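Local structure of phosphate-binding protein (Unidentified prokaryotic organism, 3W9V) at residues Phe24-Gly35 with Gln46-Trp57; Phe97-Leu107 with Trp123-Gly133. The protein binds inorganic phosphate, as a member of the PstS family of phosphate-binding proteins. The protein carries 1 engineered substitution. All coordinates share one frame; numbering follows the deposited sequence. Where two conformers were deposited one is given.

Interaction 1: Phe24-Gly35 with Gln46-Trp57; sequences FAPYIGVGSGKG and QFGTDTTKNVHW. With PO4 (phosphate ion), chain C.
Gln46 opens the second segment by lying across Lys34. Its chain folds back at chi2 (-58°), which brings OE1 against the aliphatic part of the lysine, 3.3 Å from Lys34 CG. This is contact rather than hydrogen bonding; no direct hydrogen bond joins the segments. The backbone O of Gln46 meets methyl carbon instead, with Val30 CG1 3.5 Å away, and a branched valine suits this place because its other methyl, CG2, reaches Phe47. That ring is buried: Val30 CG2 and Gly35 CA approach it at the edge, CG2 standing 3.8 Å from Phe47 CD1. Ile28 serves Phe47 with both its branches, CG2 against the carbonyl O and CD1 against CB. Beyond Phe47 the segment swings out through a turn at Asp50-Lys53, where the bond from Thr52 N to Asp50 OD1 makes an Asx turn, and returns to Trp57 in an aromatic cluster. Phe24 turns its edge to the indole face in an offset edge-to-face pair, the planes 66° apart. Tyr27 comes at the far end of the same indole, Tyr27 CD1 lying 3.4 Å from Trp57 CH2, but its ring is oblique. One water satisfies the indole N-H: it accepts from Trp57 NE1 at 3.0 Å and donates to Ala25 O. At the other end of 24-35, past Val30, Ser32 in the first turn of helix 32-41 gives its N and OG to O3 of the bound phosphate, which is also hydrogen-bonded by Thr8 and Arg140. With Gly31 as N-cap, the anion meets the helix's N-terminal end, a textbook way of binding one. The Val30-Phe47 packing lies beside this helix, Phe47 on Ala38; Trp57 stacks on Phe303 of strand 296-304, and strand 28-29 edges the five-stranded sheet beside strand 4-6.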
loop_
_atom_site.group_PDB
_atom_site.type_symbol
_atom_site.label_atom_id
_atom_site.label_comp_id
_atom_site.label_asym_id
_atom_site.label_seq_id
_atom_site.Cartn_x
_atom_site.Cartn_y
_atom_site.Cartn_z
ATOM N N PHE A 24 15.780 5.083 -15.092
ATOM C CA PHE A 24 15.421 4.939 -13.681
ATOM C C PHE A 24 16.486 4.179 -12.899
ATOM O O PHE A 24 16.822 3.040 -13.236
ATOM C CB PHE A 24 14.078 4.213 -13.541
ATOM C CG PHE A 24 12.875 5.076 -13.813
ATOM C CD1 PHE A 24 12.057 5.475 -12.770
ATOM C CD2 PHE A 24 12.553 5.475 -15.103
ATOM C CE1 PHE A 24 10.938 6.262 -13.004
ATOM C CE2 PHE A 24 11.433 6.262 -15.344
ATOM C CZ PHE A 24 10.622 6.654 -14.290
ATOM N N ALA A 25 17.014 4.816 -11.858
ATOM C CA ALA A 25 17.925 4.165 -10.920
ATOM C C ALA A 25 17.157 3.116 -10.121
ATOM O O ALA A 25 15.929 3.183 -10.015
ATOM C CB ALA A 25 18.530 5.201 -9.980
ATOM N N PRO A 26 17.865 2.138 -9.538
ATOM C CA PRO A 26 17.174 1.136 -8.721
ATOM C C PRO A 26 16.366 1.765 -7.582
ATOM O O PRO A 26 16.825 2.677 -6.894
ATOM C CB PRO A 26 18.321 0.287 -8.169
ATOM C CG PRO A 26 19.394 0.418 -9.203
ATOM C CD PRO A 26 19.301 1.839 -9.674
ATOM N N TYR A 27 15.147 1.270 -7.413
ATOM C CA TYR A 27 14.242 1.746 -6.377
ATOM C C TYR A 27 14.816 1.503 -4.987
ATOM O O TYR A 27 15.354 0.428 -4.707
ATOM C CB TYR A 27 12.925 1.004 -6.510
ATOM C CG TYR A 27 11.829 1.437 -5.574
ATOM C CD1 TYR A 27 11.062 2.561 -5.854
ATOM C CD2 TYR A 27 11.528 0.699 -4.431
ATOM C CE1 TYR A 27 10.031 2.951 -5.015
ATOM C CE2 TYR A 27 10.497 1.084 -3.583
ATOM C CZ TYR A 27 9.749 2.207 -3.885
ATOM O OH TYR A 27 8.712 2.591 -3.064
ATOM N N ILE A 28 14.670 2.490 -4.112
ATOM C CA ILE A 28 15.181 2.398 -2.747
ATOM C C ILE A 28 14.028 2.315 -1.738
ATOM O O ILE A 28 13.337 3.298 -1.483
ATOM C CB ILE A 28 16.126 3.577 -2.432
ATOM C CG1 ILE A 28 17.316 3.554 -3.396
ATOM C CG2 ILE A 28 16.618 3.494 -0.998
ATOM C CD1 ILE A 28 18.181 4.794 -3.352
ATOM N N GLY A 29 13.821 1.131 -1.171
ATOM C CA GLY A 29 12.734 0.926 -0.229
ATOM C C GLY A 29 13.102 1.376 1.173
ATOM O O GLY A 29 14.044 0.836 1.767
ATOM N N VAL A 30 12.363 2.355 1.699
ATOM C CA VAL A 30 12.647 2.939 3.004
ATOM C C VAL A 30 11.384 3.224 3.818
ATOM O O VAL A 30 11.476 3.727 4.932
ATOM C CB VAL A 30 13.441 4.255 2.868
ATOM C CG1 VAL A 30 14.870 3.981 2.413
ATOM C CG2 VAL A 30 12.725 5.228 1.933
ATOM N N GLY A 31 10.209 2.922 3.264
ATOM C CA GLY A 31 8.948 3.215 3.926
ATOM C C GLY A 31 8.256 4.409 3.289
ATOM O O GLY A 31 8.913 5.311 2.760
ATOM N N SER A 32 6.925 4.433 3.357
ATOM C CA SER A 32 6.167 5.485 2.694
ATOM C C SER A 32 6.379 6.852 3.331
ATOM O O SER A 32 6.353 7.863 2.636
ATOM C CB SER A 32 4.669 5.174 2.689
ATOM O OG SER A 32 4.360 4.032 1.905
ATOM N N GLY A 33 6.523 6.906 4.654
ATOM C CA GLY A 33 6.776 8.177 5.315
ATOM C C GLY A 33 8.025 8.850 4.773
ATOM O O GLY A 33 8.024 10.030 4.424
ATOM N N LYS A 34 9.104 8.082 4.680
ATOM C CA LYS A 34 10.347 8.603 4.129
ATOM C C LYS A 34 10.237 8.920 2.641
ATOM O O LYS A 34 10.830 9.891 2.162
ATOM C CB LYS A 34 11.511 7.657 4.416
ATOM C CG LYS A 34 11.992 7.751 5.850
ATOM C CD LYS A 34 13.289 6.995 6.062
ATOM C CE LYS A 34 13.776 7.121 7.498
ATOM N NZ LYS A 34 12.870 6.416 8.446
ATOM N N GLY A 35 9.474 8.119 1.907
ATOM C CA GLY A 35 9.250 8.399 0.496
ATOM C C GLY A 35 8.584 9.748 0.283
ATOM O O GLY A 35 8.988 10.530 -0.586
ATOM N N GLN A 46 16.800 10.737 2.844
ATOM C CA GLN A 46 15.870 9.696 3.287
ATOM C C GLN A 46 16.085 8.378 2.545
ATOM O O GLN A 46 15.563 7.337 2.961
ATOM C CB GLN A 46 14.424 10.156 3.100
ATOM C CG GLN A 46 14.104 11.462 3.811
ATOM C CD GLN A 46 14.370 11.386 5.301
ATOM O OE1 GLN A 46 13.767 10.575 6.011
ATOM N NE2 GLN A 46 15.282 12.219 5.783
ATOM N N PHE A 47 16.834 8.443 1.442
ATOM C CA PHE A 47 17.150 7.273 0.615
ATOM C C PHE A 47 18.583 6.783 0.840
ATOM O O PHE A 47 18.855 5.586 0.762
ATOM C CB PHE A 47 16.986 7.590 -0.880
ATOM C CG PHE A 47 15.564 7.824 -1.328
ATOM C CD1 PHE A 47 14.478 7.505 -0.526
ATOM C CD2 PHE A 47 15.325 8.356 -2.587
ATOM C CE1 PHE A 47 13.173 7.731 -0.978
ATOM C CE2 PHE A 47 14.029 8.581 -3.038
ATOM C CZ PHE A 47 12.958 8.271 -2.233
ATOM N N GLY A 48 19.510 7.701 1.090
ATOM C CA GLY A 48 20.905 7.337 1.237
ATOM C C GLY A 48 21.753 8.548 1.554
ATOM O O GLY A 48 21.245 9.662 1.666
ATOM N N THR A 49 23.059 8.340 1.667
ATOM C CA THR A 49 23.939 9.415 2.095
ATOM C C THR A 49 24.400 10.345 0.969
ATOM O O THR A 49 24.908 11.426 1.250
ATOM C CB THR A 49 25.162 8.867 2.843
ATOM O OG1 THR A 49 25.873 7.969 1.987
ATOM C CG2 THR A 49 24.731 8.127 4.102
ATOM N N ASP A 50 24.230 9.950 -0.291
ATOM C CA ASP A 50 24.681 10.809 -1.391
ATOM C C ASP A 50 23.673 11.907 -1.703
ATOM O O ASP A 50 22.889 11.800 -2.651
ATOM C CB ASP A 50 24.998 10.016 -2.658
ATOM C CG ASP A 50 25.640 10.879 -3.743
ATOM O OD1 ASP A 50 25.728 12.119 -3.581
ATOM O OD2 ASP A 50 26.048 10.313 -4.779
ATOM N N THR A 51 23.732 12.976 -0.920
ATOM C CA THR A 51 22.746 14.039 -1.003
ATOM C C THR A 51 22.972 15.054 -2.133
ATOM O O THR A 51 22.262 16.049 -2.226
ATOM C CB THR A 51 22.633 14.754 0.343
ATOM O OG1 THR A 51 23.944 15.148 0.766
ATOM C CG2 THR A 51 22.020 13.815 1.388
ATOM N N THR A 52 23.940 14.795 -3.009
ATOM C CA THR A 52 24.032 15.595 -4.229
ATOM C C THR A 52 22.941 15.171 -5.214
ATOM O O THR A 52 22.591 15.926 -6.124
ATOM C CB THR A 52 25.408 15.484 -4.921
ATOM O OG1 THR A 52 25.572 14.168 -5.455
ATOM C CG2 THR A 52 26.535 15.776 -3.943
ATOM N N LYS A 53 22.398 13.970 -5.021
ATOM C CA LYS A 53 21.341 13.464 -5.883
ATOM C C LYS A 53 20.016 14.127 -5.559
ATOM O O LYS A 53 19.719 14.416 -4.400
ATOM C CB LYS A 53 21.202 11.951 -5.735
ATOM C CG LYS A 53 22.390 11.168 -6.265
ATOM C CD LYS A 53 22.190 9.674 -6.088
ATOM C CE LYS A 53 23.382 8.881 -6.594
ATOM N NZ LYS A 53 23.544 9.003 -8.065
ATOM N N ASN A 54 19.225 14.366 -6.597
ATOM C CA ASN A 54 17.874 14.872 -6.428
ATOM C C ASN A 54 16.848 13.751 -6.500
ATOM O O ASN A 54 17.052 12.745 -7.176
ATOM C CB ASN A 54 17.578 15.957 -7.461
ATOM C CG ASN A 54 18.401 17.201 -7.227
ATOM O OD1 ASN A 54 18.346 17.789 -6.150
ATOM N ND2 ASN A 54 19.198 17.590 -8.216
ATOM N N VAL A 55 15.746 13.930 -5.781
ATOM C CA VAL A 55 14.655 12.965 -5.795
ATOM C C VAL A 55 13.661 13.323 -6.894
ATOM O O VAL A 55 13.256 14.478 -7.016
ATOM C CB VAL A 55 13.921 12.957 -4.437
ATOM C CG1 VAL A 55 12.712 12.035 -4.483
ATOM C CG2 VAL A 55 14.871 12.547 -3.317
ATOM N N HIS A 56 13.265 12.331 -7.691
ATOM C CA HIS A 56 12.346 12.569 -8.805
ATOM C C HIS A 56 10.956 12.000 -8.636
ATOM O O HIS A 56 10.012 12.498 -9.250
ATOM C CB HIS A 56 12.966 12.066 -10.100
ATOM C CG HIS A 56 14.265 12.722 -10.389
ATOM N ND1 HIS A 56 15.473 12.091 -10.198
ATOM C CD2 HIS A 56 14.550 13.993 -10.755
ATOM C CE1 HIS A 56 16.448 12.934 -10.488
ATOM N NE2 HIS A 56 15.916 14.095 -10.824
ATOM N N TRP A 57 10.829 10.958 -7.821
ATOM C CA TRP A 57 9.542 10.314 -7.607
ATOM C C TRP A 57 9.585 9.481 -6.340
ATOM O O TRP A 57 10.670 9.216 -5.794
ATOM C CB TRP A 57 9.143 9.450 -8.812
ATOM C CG TRP A 57 9.928 8.173 -8.997
ATOM C CD1 TRP A 57 11.177 8.040 -9.545
ATOM C CD2 TRP A 57 9.487 6.850 -8.674
ATOM N NE1 TRP A 57 11.541 6.711 -9.570
ATOM C CE2 TRP A 57 10.520 5.960 -9.043
ATOM C CE3 TRP A 57 8.320 6.331 -8.096
ATOM C CZ2 TRP A 57 10.420 4.581 -8.857
ATOM C CZ3 TRP A 57 8.222 4.963 -7.919
ATOM C CH2 TRP A 57 9.263 4.103 -8.297
HETATM P P PO4 C . 5.442 0.706 3.454
HETATM O O1 PO4 C . 6.912 0.340 3.583
HETATM O O2 PO4 C . 4.601 -0.049 4.474
HETATM O O3 PO4 C . 5.241 2.209 3.614
HETATM O O4 PO4 C . 5.014 0.286 2.054
HETATM O O HOH W 1 14.214 5.393 -9.782
#

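Interaction 2: Phe97-Leu107 with Trp123-Gly133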
loop_
_atom_site.group_PDB
_atom_site.type_symbol
_atom_site.label_atom_id
_atom_site.label_comp_id
_atom_site.label_asym_id
_atom_site.label_seq_id
_atom_site.Cartn_x
_atom_site.Cartn_y
_atom_site.Cartn_z
ATOM N N PHE A 97 1.596 -15.626 9.841
ATOM C CA PHE A 97 1.789 -15.944 11.246
ATOM C C PHE A 97 2.683 -17.169 11.379
ATOM O O PHE A 97 2.800 -17.977 10.449
ATOM C CB PHE A 97 0.438 -16.206 11.931
ATOM C CG PHE A 97 -0.301 -17.379 11.360
ATOM C CD1 PHE A 97 -0.102 -18.652 11.869
ATOM C CD2 PHE A 97 -1.176 -17.215 10.299
ATOM C CE1 PHE A 97 -0.755 -19.740 11.324
ATOM C CE2 PHE A 97 -1.838 -18.306 9.753
ATOM C CZ PHE A 97 -1.620 -19.568 10.271
ATOM N N ARG A 98 3.303 -17.306 12.546
ATOM C CA ARG A 98 4.123 -18.474 12.847
ATOM C C ARG A 98 3.524 -19.263 14.005
ATOM O O ARG A 98 3.746 -18.940 15.168
ATOM C CB ARG A 98 5.558 -18.066 13.172
ATOM C CG ARG A 98 6.452 -19.257 13.467
ATOM C CD ARG A 98 7.899 -18.860 13.696
ATOM N NE ARG A 98 8.678 -20.003 14.170
ATOM C CZ ARG A 98 9.256 -20.078 15.365
ATOM N NH1 ARG A 98 9.175 -19.066 16.215
ATOM N NH2 ARG A 98 9.932 -21.167 15.705
ATOM N N LYS A 99 2.749 -20.288 13.675
ATOM C CA LYS A 99 2.093 -21.114 14.685
ATOM C C LYS A 99 1.716 -22.436 14.040
ATOM O O LYS A 99 0.861 -22.483 13.155
ATOM C CB LYS A 99 0.847 -20.415 15.242
ATOM C CG LYS A 99 0.190 -21.130 16.428
ATOM C CD LYS A 99 1.088 -21.169 17.657
ATOM C CE LYS A 99 0.394 -21.882 18.814
ATOM N NZ LYS A 99 1.290 -22.032 19.995
ATOM N N ALA A 100 2.365 -23.510 14.481
ATOM C CA ALA A 100 2.172 -24.821 13.873
ATOM C C ALA A 100 0.771 -25.364 14.121
ATOM O O ALA A 100 0.155 -25.079 15.146
ATOM C CB ALA A 100 3.224 -25.803 14.379
ATOM N N GLY A 101 0.275 -26.144 13.167
ATOM C CA GLY A 101 -1.031 -26.770 13.276
ATOM C C GLY A 101 -1.555 -27.182 11.915
ATOM O O GLY A 101 -1.405 -26.447 10.938
ATOM N N ALA A 102 -2.169 -28.360 11.841
ATOM C CA ALA A 102 -2.670 -28.863 10.569
ATOM C C ALA A 102 -3.904 -28.100 10.093
ATOM O O ALA A 102 -4.170 -28.020 8.894
ATOM C CB ALA A 102 -2.970 -30.355 10.667
ATOM N N ASN A 103 -4.654 -27.540 11.037
ATOM C CA ASN A 103 -5.889 -26.833 10.719
ATOM C C ASN A 103 -5.651 -25.501 10.018
ATOM O O ASN A 103 -4.671 -24.805 10.292
ATOM C CB ASN A 103 -6.707 -26.578 11.990
ATOM C CG ASN A 103 -7.328 -27.841 12.555
ATOM O OD1 ASN A 103 -6.957 -28.954 12.184
ATOM N ND2 ASN A 103 -8.279 -27.671 13.464
ATOM N N ALA A 104 -6.565 -25.147 9.124
ATOM C CA ALA A 104 -6.544 -23.832 8.502
ATOM C C ALA A 104 -6.849 -22.763 9.540
ATOM O O ALA A 104 -7.761 -22.915 10.355
ATOM C CB ALA A 104 -7.553 -23.767 7.368
ATOM N N VAL A 105 -6.071 -21.687 9.520
ATOM C CA VAL A 105 -6.383 -20.514 10.316
ATOM C C VAL A 105 -7.217 -19.579 9.459
ATOM O O VAL A 105 -6.763 -19.090 8.422
ATOM C CB VAL A 105 -5.116 -19.811 10.824
ATOM C CG1 VAL A 105 -5.466 -18.478 11.479
ATOM C CG2 VAL A 105 -4.382 -20.719 11.797
ATOM N N ASP A 106 -8.455 -19.368 9.884
ATOM C CA ASP A 106 -9.410 -18.567 9.144
ATOM C C ASP A 106 -10.009 -17.584 10.133
ATOM O O ASP A 106 -10.856 -17.953 10.947
ATOM C CB ASP A 106 -10.495 -19.479 8.565
ATOM C CG ASP A 106 -11.454 -18.751 7.644
ATOM O OD1 ASP A 106 -11.351 -17.513 7.508
ATOM O OD2 ASP A 106 -12.327 -19.432 7.057
ATOM N N LEU A 107 -9.553 -16.337 10.080
ATOM C CA LEU A 107 -10.011 -15.324 11.019
ATOM C C LEU A 107 -11.334 -14.718 10.592
ATOM O O LEU A 107 -11.484 -14.285 9.452
ATOM C CB LEU A 107 -8.977 -14.201 11.114
ATOM C CG LEU A 107 -7.597 -14.589 11.636
ATOM C CD1 LEU A 107 -6.588 -13.489 11.360
ATOM C CD2 LEU A 107 -7.663 -14.888 13.125
ATOM N N TRP A 123 -4.090 -18.140 21.086
ATOM C CA TRP A 123 -4.521 -18.780 19.848
ATOM C C TRP A 123 -5.799 -19.607 20.006
ATOM O O TRP A 123 -6.507 -19.852 19.030
ATOM C CB TRP A 123 -3.392 -19.640 19.271
ATOM C CG TRP A 123 -2.378 -18.838 18.514
ATOM C CD1 TRP A 123 -1.199 -18.341 18.991
ATOM C CD2 TRP A 123 -2.464 -18.430 17.144
ATOM N NE1 TRP A 123 -0.543 -17.650 17.996
ATOM C CE2 TRP A 123 -1.300 -17.688 16.856
ATOM C CE3 TRP A 123 -3.412 -18.619 16.135
ATOM C CZ2 TRP A 123 -1.057 -17.143 15.595
ATOM C CZ3 TRP A 123 -3.170 -18.075 14.887
ATOM C CH2 TRP A 123 -2.003 -17.344 14.630
ATOM N N SER A 124 -6.104 -20.024 21.234
ATOM C CA SER A 124 -7.315 -20.806 21.489
ATOM C C SER A 124 -8.590 -19.998 21.235
ATOM O O SER A 124 -9.677 -20.566 21.104
ATOM C CB SER A 124 -7.316 -21.365 22.915
ATOM O OG SER A 124 -7.235 -20.323 23.871
ATOM N N GLY A 125 -8.449 -18.676 21.166
ATOM C CA GLY A 125 -9.564 -17.794 20.877
ATOM C C GLY A 125 -9.904 -17.674 19.400
ATOM O O GLY A 125 -10.809 -16.924 19.029
ATOM N N ILE A 126 -9.183 -18.402 18.554
ATOM C CA ILE A 126 -9.480 -18.430 17.127
ATOM C C ILE A 126 -10.200 -19.730 16.813
ATOM O O ILE A 126 -9.589 -20.796 16.806
ATOM C CB ILE A 126 -8.201 -18.333 16.273
ATOM C CG1 ILE A 126 -7.347 -17.146 16.722
ATOM C CG2 ILE A 126 -8.554 -18.237 14.793
ATOM C CD1 ILE A 126 -8.046 -15.815 16.626
ATOM N N THR A 127 -11.502 -19.640 16.571
ATOM C CA THR A 127 -12.304 -20.844 16.396
ATOM C C THR A 127 -11.841 -21.644 15.184
ATOM O O THR A 127 -11.556 -21.080 14.124
ATOM C CB THR A 127 -13.811 -20.529 16.280
ATOM O OG1 THR A 127 -14.053 -19.737 15.111
ATOM C CG2 THR A 127 -14.300 -19.779 17.510
ATOM N N GLY A 128 -11.730 -22.957 15.368
ATOM C CA GLY A 128 -11.394 -23.865 14.288
ATOM C C GLY A 128 -9.915 -24.012 13.973
ATOM O O GLY A 128 -9.536 -24.872 13.181
ATOM N N ALA A 129 -9.075 -23.187 14.590
ATOM C CA ALA A 129 -7.656 -23.156 14.229
ATOM C C ALA A 129 -6.837 -24.281 14.859
ATOM O O ALA A 129 -5.721 -24.556 14.420
ATOM C CB ALA A 129 -7.045 -21.797 14.561
ATOM N N GLY A 130 -7.386 -24.923 15.886
ATOM C CA GLY A 130 -6.703 -26.031 16.532
ATOM C C GLY A 130 -5.356 -25.644 17.111
ATOM O O GLY A 130 -4.422 -26.448 17.136
ATOM N N ARG A 131 -5.260 -24.405 17.578
ATOM C CA ARG A 131 -4.017 -23.874 18.124
ATOM C C ARG A 131 -4.256 -23.265 19.497
ATOM O O ARG A 131 -5.330 -22.730 19.763
ATOM C CB ARG A 131 -3.432 -22.816 17.184
ATOM C CG ARG A 131 -2.871 -23.372 15.880
ATOM C CD ARG A 131 -2.830 -22.293 14.799
ATOM N NE ARG A 131 -1.962 -22.642 13.674
ATOM C CZ ARG A 131 -2.309 -23.440 12.669
ATOM N NH1 ARG A 131 -1.449 -23.680 11.688
ATOM N NH2 ARG A 131 -3.510 -24.004 12.641
ATOM N N SER A 132 -3.253 -23.348 20.362
ATOM C CA SER A 132 -3.337 -22.735 21.683
ATOM C C SER A 132 -1.982 -22.175 22.093
ATOM O O SER A 132 -0.944 -22.627 21.613
ATOM C CB SER A 132 -3.844 -23.740 22.722
ATOM O OG SER A 132 -2.949 -24.827 22.861
ATOM N N GLY A 133 -1.995 -21.186 22.981
ATOM C CA GLY A 133 -0.773 -20.532 23.404
ATOM C C GLY A 133 -0.778 -19.064 23.024
ATOM O O GLY A 133 -1.618 -18.626 22.235
HETATM O O HOH W 2 -1.293 -26.668 17.068
HETATM O O HOH W 3 -4.267 -27.272 13.935
HETATM O O HOH W 4 -9.452 -21.022 12.007
HETATM O O HOH W 5 -10.260 -23.918 10.134
#
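Arg131 places its guanidinium group inside the curve of 99-105, where backbone carbonyls receive it. NE and NH1 grip Lys99 O side-on: Arg131 NH1, 3.0 Å from that oxygen, lies 15° from the carbonyl plane, whereas NE approaches from above that plane. Arg131 NH2 gives a bond of 2.7 Å to Asn103 O and another, within its own segment, to Ala129 O; NH1 adds a weak bond to Gly101 O. Planar and rich in N-H groups, arginine suits a pocket of carbonyls, whose dipoles probably help to stabilise its positive charge. Ala100 O lies over one face of the guanidinium and Val105 CG2 over the opposite face, 3.5 Å from Arg131 CZ, so the edge bonds and the two faces together fix how the group is turned. Arg131 CD touches Lys99 CG at 3.6 Å, the two chains running in opposite directions. That same Lys99 CG sits over the Trp123 five-membered ring in a CH-pi contact, 3.7 Å from its centroid. The lysine chain leaves with its CG anti to the backbone N (chi1 -173°) and bends at chi2, spanning the indole and delivering NZ to Ser132 O. Phe97 meets the far end of the indole obliquely. In a second shell, Asn103 ND2 donates to Gly128 O from the type II turn Ile126-Ala129, in which Gly128 takes a positive phi, readily reached without a side chain. Waters bridge Ala100 O to Gly130 O and Ala104 O to Thr127 O. This is structural packing away from the bound phosphate: one arginine ties two irregular loops together through backbone carbonyls. Leu107 CD2 packs on Ile126 CD1 at 3.6 Å, and both lean on helix 109-117. Strand 106-107 pairs in parallel with strand 231-237, while Phe97 and Trp123 rest on Ile208 of strand 207-208.

Interactions 1 and 2 lie on opposite sides of the chain's centre, about 40 Å between centres, and their nearest atoms are about 21 Å apart, so neither touches the other. Both are partly buried, but interaction 2 lies farther from the middle and includes exposed residues, whereas none of the touching residues of interaction 1 is exposed. They share no helix or strand. Interaction 1 packs apolar and aromatic side chains beside an edge strand and the start of helix 32-41, close to the bound phosphate. Interaction 2, made mostly of loops, depends instead on a buried arginine, backbone carbonyls and bridging waters.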